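Local coordinates for major centromere autoantigen B (PDB 1UFI), which probably binds centromeric DNA and, through its dimerization domain, pairs with a second copy of itself to form a dimer, at residues 22-25 with 26-30. Sequence-based numbering, arbitrary orientation.
Sequences YLTS and FPIDD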
loop_
_atom_site.group_PDB
_atom_site.type_symbol
_atom_site.label_atom_id
_atom_site.label_comp_id
_atom_site.label_asym_id
_atom_site.label_seq_id
_atom_site.Cartn_x
_atom_site.Cartn_y
_atom_site.Cartn_z
ATOM N N TYR A 22 -6.560 -7.119 3.128
ATOM C CA TYR A 22 -6.255 -7.131 4.550
ATOM C C TYR A 22 -6.949 -5.992 5.312
ATOM O O TYR A 22 -7.713 -6.208 6.297
ATOM C CB TYR A 22 -4.726 -7.160 4.810
ATOM C CG TYR A 22 -4.366 -7.078 6.266
ATOM C CD1 TYR A 22 -4.419 -8.232 7.066
ATOM C CD2 TYR A 22 -4.017 -5.865 6.861
ATOM C CE1 TYR A 22 -4.124 -8.152 8.375
ATOM C CE2 TYR A 22 -3.668 -5.799 8.207
ATOM C CZ TYR A 22 -3.792 -6.978 8.943
ATOM O OH TYR A 22 -3.503 -6.937 10.276
ATOM N N LEU A 23 -6.743 -4.794 4.841
ATOM C CA LEU A 23 -7.267 -3.606 5.478
ATOM C C LEU A 23 -8.775 -3.586 5.510
ATOM O O LEU A 23 -9.351 -3.289 6.565
ATOM C CB LEU A 23 -6.759 -2.399 4.676
ATOM C CG LEU A 23 -6.049 -1.314 5.445
ATOM C CD1 LEU A 23 -5.621 -1.647 6.910
ATOM C CD2 LEU A 23 -4.946 -0.697 4.530
ATOM N N THR A 24 -9.424 -3.877 4.386
ATOM C CA THR A 24 -10.908 -3.880 4.350
ATOM C C THR A 24 -11.504 -5.127 5.047
ATOM O O THR A 24 -12.718 -5.310 5.026
ATOM C CB THR A 24 -11.444 -3.813 2.885
ATOM O OG1 THR A 24 -10.957 -4.950 2.173
ATOM C CG2 THR A 24 -10.857 -2.643 2.177
ATOM N N SER A 25 -10.670 -5.980 5.644
ATOM C CA SER A 25 -11.211 -7.149 6.384
ATOM C C SER A 25 -11.613 -6.681 7.796
ATOM O O SER A 25 -12.275 -7.451 8.576
ATOM C CB SER A 25 -10.191 -8.292 6.466
ATOM O OG SER A 25 -9.218 -8.083 7.482
ATOM N N PHE A 26 -11.158 -5.472 8.136
ATOM C CA PHE A 26 -11.440 -4.799 9.397
ATOM C C PHE A 26 -12.516 -3.775 9.139
ATOM O O PHE A 26 -12.707 -3.359 7.981
ATOM C CB PHE A 26 -10.199 -4.072 9.940
ATOM C CG PHE A 26 -9.086 -5.036 10.346
ATOM C CD1 PHE A 26 -8.071 -5.346 9.439
ATOM C CD2 PHE A 26 -9.122 -5.694 11.581
ATOM C CE1 PHE A 26 -7.084 -6.279 9.747
ATOM C CE2 PHE A 26 -8.132 -6.617 11.921
ATOM C CZ PHE A 26 -7.110 -6.910 11.018
ATOM N N PRO A 27 -13.220 -3.345 10.180
ATOM C CA PRO A 27 -14.112 -2.193 10.033
ATOM C C PRO A 27 -13.205 -1.014 9.680
ATOM O O PRO A 27 -12.185 -0.821 10.317
ATOM C CB PRO A 27 -14.777 -2.077 11.415
ATOM C CG PRO A 27 -14.625 -3.451 11.933
ATOM C CD PRO A 27 -13.243 -3.911 11.535
ATOM N N ILE A 28 -13.544 -0.297 8.619
ATOM C CA ILE A 28 -12.617 0.698 8.016
ATOM C C ILE A 28 -13.242 2.097 8.014
ATOM O O ILE A 28 -14.344 2.206 7.569
ATOM C CB ILE A 28 -12.294 0.193 6.521
ATOM C CG1 ILE A 28 -10.920 0.562 6.036
ATOM C CG2 ILE A 28 -13.446 0.513 5.535
ATOM C CD1 ILE A 28 -10.593 -0.100 4.741
ATOM N N ASP A 29 -12.605 3.128 8.571
ATOM C CA ASP A 29 -13.244 4.453 8.518
ATOM C C ASP A 29 -13.019 4.978 7.074
ATOM O O ASP A 29 -12.332 4.311 6.265
ATOM C CB ASP A 29 -12.757 5.406 9.638
ATOM C CG ASP A 29 -11.498 6.197 9.265
ATOM O OD1 ASP A 29 -10.854 5.832 8.286
ATOM O OD2 ASP A 29 -11.083 7.215 9.890
ATOM N N ASP A 30 -13.653 6.105 6.728
ATOM C CA ASP A 30 -13.496 6.756 5.391
ATOM C C ASP A 30 -12.127 7.317 5.116
ATOM O O ASP A 30 -11.765 7.456 3.956
ATOM C CB ASP A 30 -14.450 7.947 5.209
ATOM C CG ASP A 30 -15.918 7.524 5.141
ATOM O OD1 ASP A 30 -16.205 6.335 4.846
ATOM O OD2 ASP A 30 -16.854 8.336 5.348
#
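Phe-26 folds back over Tyr-22 at the end of helix 9-23, and the two rings meet edge to face, with their planes at 71° and their centroids 5.2 Å apart. The touching corner is CE1 of Phe-26, which stands over one face of the tyrosine ring, off-centre toward its rim, 3.5 Å from Tyr-22 CZ. With CG anti to the backbone N (chi1 176°), the Tyr-22 ring lies where Phe-26 CE1 can come over its face, whereas Phe-26, with CG anti to its carbonyl carbon, brings its ring back beside the helix end, where CD1 lies 3.3 Å from Tyr-22 O.

The pair illustrates how a turn can bring an aromatic residue back onto the helix it has just left. A type I beta turn spans Leu-23 to Phe-26, closed by Phe-26 N bonding to Leu-23 O at 3.2 Å. One residue earlier, Tyr-22 O is gripped twice by Ser-25, through its backbone N and through OG, the latter at 2.7 Å, in the carbonyl plane and on a lone pair. Both terminal carbonyls thus find donors in the turn.

Farther along, Ile-28 returns toward the turn: its CD1 packs alongside Thr-24 CG2 at 3.6 Å, the two side chains pointing the same way, while Thr-24 OG1 bonds back to Lys-20 O.

The whole connection bridges the two antiparallel helices of a helical hairpin. Leu-23 and Ile-28 both rest on Ile-36 of helix 30-49, whose start is capped by Asp-29 through Val-32 N, and Tyr-22 reaches across the dimer interface, where its OH is hydrogen-bonded to Thr-47 of the second subunit and its side chain packs on that subunit's Phe-9.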